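Local atomic coordinates of transcriptional regulator, crp family (Thermotoga maritima, PDB entry 1O5L), a protein that probably binds DNA and regulates transcription as a member of the CRP family, pairing a cyclic nucleotide-binding-type domain with a helix-turn-helix domain. Residues V124-H127 with F128-V131; E133-F136 with F137-K141. All coordinates share one frame; numbering follows the deposited sequence.

Both contacts lie in series on helix 114-139, the long helix that follows the beta-sheet domain and packs against its counterpart in the second subunit. Interaction 1 is partly buried, its centre about 13 Å from the centre of the chain, while interaction 2 is a surface contact, its centre about 24 Å from the same point; their own centres are about 14 Å apart. The regular i to i+4 backbone ladder of residues 124-131 is supplemented by an intrahelical salt bridge. In 133-141 threonine hydroxyls add to the backbone bonds, reaching back to carbonyls near the C-terminal end of the helix. Each contact also gives side chains to the dimer interface, among them Phe128 and Val131 in the first and Leu135 and Leu138 in the second.

Interaction 1: V124-H127 with F128-V131; sequences VSEH and FRVV
Glu126 and Arg129 form an i to i+3 salt bridge along helix 114-139, the long dimerisation helix of this CRP-family fold. Their side chains run next to each other and point the same way. The guanidinium presents its NE edge side-on to the carboxylate: Arg129 NH2 donates to Glu126 OE1 at 2.9 Å, nearly straight at 171°, and Arg129 NE makes a longer bond of 3.3 Å to Glu126 OE2. Both oxygens are met on their syn side, though from somewhat out of the carboxylate plane, with the two planes turned 29° apart. Arg129 bends at chi3 (57°), which turns its guanidinium back toward the carboxylate; its third nitrogen, NH1, pairs with Glu133 one turn further on, so the arginine bridges two acidic side chains and its rotation is restrained. Beneath these groups the backbone keeps a regular alpha-helical ladder, with Phe128 N 3.0 Å from Val124 O and Arg129 N 2.9 Å from Ser125 O. Phe128 is buried at the dimer interface, where its ring meets Phe78 of the second subunit and also packs on Val131 of that subunit. The buried hydroxyl of Ser125 bonds to Leu121 O. Further along, Val131 CG1 rests 3.3 Å from His127 O.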
loop_
_atom_site.group_PDB
_atom_site.type_symbol
_atom_site.label_atom_id
_atom_site.label_comp_id
_atom_site.label_asym_id
_atom_site.label_seq_id
_atom_site.Cartn_x
_atom_site.Cartn_y
_atom_site.Cartn_z
ATOM N N VAL A 124 -1.060 -4.684 2.916
ATOM C CA VAL A 124 -0.734 -3.737 1.870
ATOM C C VAL A 124 0.647 -3.087 2.102
ATOM O O VAL A 124 1.435 -2.945 1.138
ATOM C CB VAL A 124 -1.846 -2.657 1.731
ATOM C CG1 VAL A 124 -1.427 -1.566 0.800
ATOM C CG2 VAL A 124 -3.121 -3.302 1.243
ATOM N N SER A 125 0.936 -2.708 3.356
ATOM C CA SER A 125 2.220 -2.083 3.697
ATOM C C SER A 125 3.441 -2.998 3.559
ATOM O O SER A 125 4.517 -2.552 3.150
ATOM C CB SER A 125 2.176 -1.484 5.093
ATOM O OG SER A 125 1.050 -0.626 5.173
ATOM N N GLU A 126 3.273 -4.255 3.938
ATOM C CA GLU A 126 4.327 -5.264 3.797
ATOM C C GLU A 126 4.644 -5.544 2.333
ATOM O O GLU A 126 5.806 -5.691 1.963
ATOM C CB GLU A 126 3.958 -6.572 4.537
ATOM C CG GLU A 126 4.246 -6.534 6.032
ATOM C CD GLU A 126 5.708 -6.242 6.290
ATOM O OE1 GLU A 126 6.543 -7.081 5.915
ATOM O OE2 GLU A 126 6.033 -5.153 6.809
ATOM N N HIS A 127 3.612 -5.588 1.491
ATOM C CA HIS A 127 3.828 -5.764 0.056
ATOM C C HIS A 127 4.505 -4.550 -0.544
ATOM O O HIS A 127 5.324 -4.670 -1.445
ATOM C CB HIS A 127 2.515 -6.079 -0.683
ATOM C CG HIS A 127 2.110 -7.516 -0.599
ATOM N ND1 HIS A 127 1.121 -7.962 0.252
ATOM C CD2 HIS A 127 2.591 -8.617 -1.222
ATOM C CE1 HIS A 127 1.004 -9.274 0.140
ATOM N NE2 HIS A 127 1.882 -9.694 -0.748
ATOM N N PHE A 128 4.115 -3.374 -0.069
ATOM C CA PHE A 128 4.745 -2.140 -0.498
ATOM C C PHE A 128 6.237 -2.085 -0.130
ATOM O O PHE A 128 7.059 -1.710 -0.938
ATOM C CB PHE A 128 4.041 -0.946 0.113
ATOM C CG PHE A 128 4.570 0.376 -0.363
ATOM C CD1 PHE A 128 4.603 0.689 -1.701
ATOM C CD2 PHE A 128 5.062 1.296 0.518
ATOM C CE1 PHE A 128 5.081 1.911 -2.131
ATOM C CE2 PHE A 128 5.547 2.523 0.069
ATOM C CZ PHE A 128 5.543 2.821 -1.241
ATOM N N ARG A 129 6.546 -2.433 1.103
ATOM C CA ARG A 129 7.903 -2.335 1.631
ATOM C C ARG A 129 8.835 -3.235 0.835
ATOM O O ARG A 129 9.938 -2.856 0.485
ATOM C CB ARG A 129 7.895 -2.717 3.125
ATOM C CG ARG A 129 9.241 -2.567 3.853
ATOM C CD ARG A 129 9.238 -3.105 5.275
ATOM N NE ARG A 129 8.852 -4.513 5.254
ATOM C CZ ARG A 129 9.649 -5.514 4.847
ATOM N NH1 ARG A 129 10.895 -5.276 4.429
ATOM N NH2 ARG A 129 9.194 -6.769 4.852
ATOM N N VAL A 130 8.352 -4.433 0.544
ATOM C CA VAL A 130 9.102 -5.415 -0.226
ATOM C C VAL A 130 9.452 -4.934 -1.666
ATOM O O VAL A 130 10.585 -5.062 -2.097
ATOM C CB VAL A 130 8.338 -6.754 -0.256
ATOM C CG1 VAL A 130 8.710 -7.576 -1.475
ATOM C CG2 VAL A 130 8.611 -7.533 1.026
ATOM N N VAL A 131 8.472 -4.377 -2.371
ATOM C CA VAL A 131 8.689 -3.881 -3.726
ATOM C C VAL A 131 9.605 -2.617 -3.703
ATOM O O VAL A 131 10.487 -2.445 -4.546
ATOM C CB VAL A 131 7.334 -3.682 -4.454
ATOM C CG1 VAL A 131 6.471 -2.665 -3.773
ATOM C CG2 VAL A 131 7.535 -3.197 -5.850
#

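Interaction 2: E133-F136 with F137-K141; sequences EKLF and FLTTK
With chi1 at 57° in Thr139 and 62° in Thr140, each hydroxyl sits between its own backbone N and carbonyl carbon and points back to the carbonyl four residues earlier. Thr139 OG1 donates to Leu135 O at 2.7 Å, and Thr140 OG1 to Phe136 O at the same 2.7 Å, near the C-terminal end of helix 114-139. Phe136 O also accepts an i to i+3 bond from Thr139 N at 3.2 Å; the hydroxyl of Thr140 and this amide approach from opposite faces of the carbonyl plane, each well out of it. Regular i to i+4 backbone bonds run from Phe137 N to Glu133 O and from Leu138 N to Lys134 O. The threonine methyls make looser contacts: Thr140 CG2 lies at the ring edge of Phe136, 4.1 Å from CD1, while Thr139 CG2 approaches Leu135 CD1. The Phe137 ring lies against the preceding turn, with Phe137 CD2 3.0 Å from Glu133 O. Across the dimer interface, Leu135 packs on Val131 of the second subunit, and the Phe136 ring meets His55 of that subunit. Side-chain hydroxyls thus add donors to carbonyls of the final turn, and Phe136 O is gripped from both faces.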
loop_
_atom_site.group_PDB
_atom_site.type_symbol
_atom_site.label_atom_id
_atom_site.label_comp_id
_atom_site.label_asym_id
_atom_site.label_seq_id
_atom_site.Cartn_x
_atom_site.Cartn_y
_atom_site.Cartn_z
ATOM N N GLU A 133 12.004 -1.796 -1.425
ATOM C CA GLU A 133 13.372 -2.198 -1.076
ATOM C C GLU A 133 14.062 -2.875 -2.255
ATOM O O GLU A 133 15.211 -2.592 -2.538
ATOM C CB GLU A 133 13.389 -3.106 0.190
ATOM C CG GLU A 133 13.176 -2.311 1.492
ATOM C CD GLU A 133 13.100 -3.147 2.768
ATOM O OE1 GLU A 133 13.409 -4.350 2.732
ATOM O OE2 GLU A 133 12.732 -2.581 3.832
ATOM N N LYS A 134 13.339 -3.748 -2.949
ATOM C CA LYS A 134 13.821 -4.355 -4.183
ATOM C C LYS A 134 14.169 -3.290 -5.233
ATOM O O LYS A 134 15.244 -3.338 -5.845
ATOM C CB LYS A 134 12.762 -5.335 -4.737
ATOM C CG LYS A 134 13.226 -6.128 -5.981
ATOM C CD LYS A 134 12.295 -7.286 -6.348
ATOM C CE LYS A 134 12.673 -7.904 -7.687
ATOM N NZ LYS A 134 11.685 -8.879 -8.195
ATOM N N LEU A 135 13.255 -2.335 -5.437
ATOM C CA LEU A 135 13.473 -1.250 -6.386
ATOM C C LEU A 135 14.677 -0.392 -6.043
ATOM O O LEU A 135 15.384 0.017 -6.947
ATOM C CB LEU A 135 12.229 -0.344 -6.505
ATOM C CG LEU A 135 12.240 0.764 -7.568
ATOM C CD1 LEU A 135 12.579 0.224 -8.976
ATOM C CD2 LEU A 135 10.889 1.476 -7.605
ATOM N N PHE A 136 14.889 -0.091 -4.760
ATOM C CA PHE A 136 16.091 0.657 -4.323
ATOM C C PHE A 136 17.369 -0.150 -4.593
ATOM O O PHE A 136 18.359 0.402 -5.072
ATOM C CB PHE A 136 16.059 1.017 -2.822
ATOM C CG PHE A 136 15.390 2.341 -2.497
ATOM C CD1 PHE A 136 15.860 3.546 -3.037
ATOM C CD2 PHE A 136 14.300 2.386 -1.609
ATOM C CE1 PHE A 136 15.225 4.776 -2.724
ATOM C CE2 PHE A 136 13.658 3.617 -1.284
ATOM C CZ PHE A 136 14.122 4.804 -1.840
ATOM N N PHE A 137 17.364 -1.446 -4.265
ATOM C CA PHE A 137 18.577 -2.267 -4.442
ATOM C C PHE A 137 18.987 -2.360 -5.918
ATOM O O PHE A 137 20.155 -2.407 -6.230
ATOM C CB PHE A 137 18.407 -3.687 -3.910
ATOM C CG PHE A 137 18.273 -3.797 -2.421
ATOM C CD1 PHE A 137 19.162 -3.162 -1.562
ATOM C CD2 PHE A 137 17.318 -4.642 -1.880
ATOM C CE1 PHE A 137 19.071 -3.320 -0.166
ATOM C CE2 PHE A 137 17.196 -4.805 -0.483
ATOM C CZ PHE A 137 18.087 -4.146 0.371
ATOM N N LEU A 138 18.018 -2.386 -6.817
ATOM C CA LEU A 138 18.290 -2.447 -8.252
ATOM C C LEU A 138 18.643 -1.087 -8.911
ATOM O O LEU A 138 19.070 -1.079 -10.055
ATOM C CB LEU A 138 17.101 -3.093 -8.981
ATOM C CG LEU A 138 16.937 -4.588 -8.667
ATOM C CD1 LEU A 138 15.662 -5.107 -9.249
ATOM C CD2 LEU A 138 18.120 -5.410 -9.175
ATOM N N THR A 139 18.478 0.037 -8.200
ATOM C CA THR A 139 18.749 1.363 -8.764
ATOM C C THR A 139 19.788 2.214 -7.997
ATOM O O THR A 139 20.058 3.344 -8.374
ATOM C CB THR A 139 17.410 2.155 -8.945
ATOM O OG1 THR A 139 16.697 2.279 -7.712
ATOM C CG2 THR A 139 16.436 1.394 -9.819
ATOM N N THR A 140 20.353 1.679 -6.924
ATOM C CA THR A 140 21.352 2.385 -6.134
ATOM C C THR A 140 22.562 1.494 -5.956
ATOM O O THR A 140 23.026 1.267 -4.830
ATOM C CB THR A 140 20.839 2.757 -4.748
ATOM O OG1 THR A 140 20.519 1.553 -4.029
ATOM C CG2 THR A 140 19.533 3.580 -4.820
ATOM N N LYS A 141 22.996 0.918 -7.067
ATOM C CA LYS A 141 24.395 0.541 -7.306
ATOM C C LYS A 141 25.348 0.631 -6.081
ATOM O O LYS A 141 25.072 -0.029 -5.054
ATOM C CB LYS A 141 24.909 1.379 -8.490
ATOM C CG LYS A 141 23.780 1.717 -9.509
ATOM C CD LYS A 141 24.284 2.225 -10.853
ATOM C CE LYS A 141 23.204 2.018 -11.926
ATOM N NZ LYS A 141 21.800 2.148 -11.416
#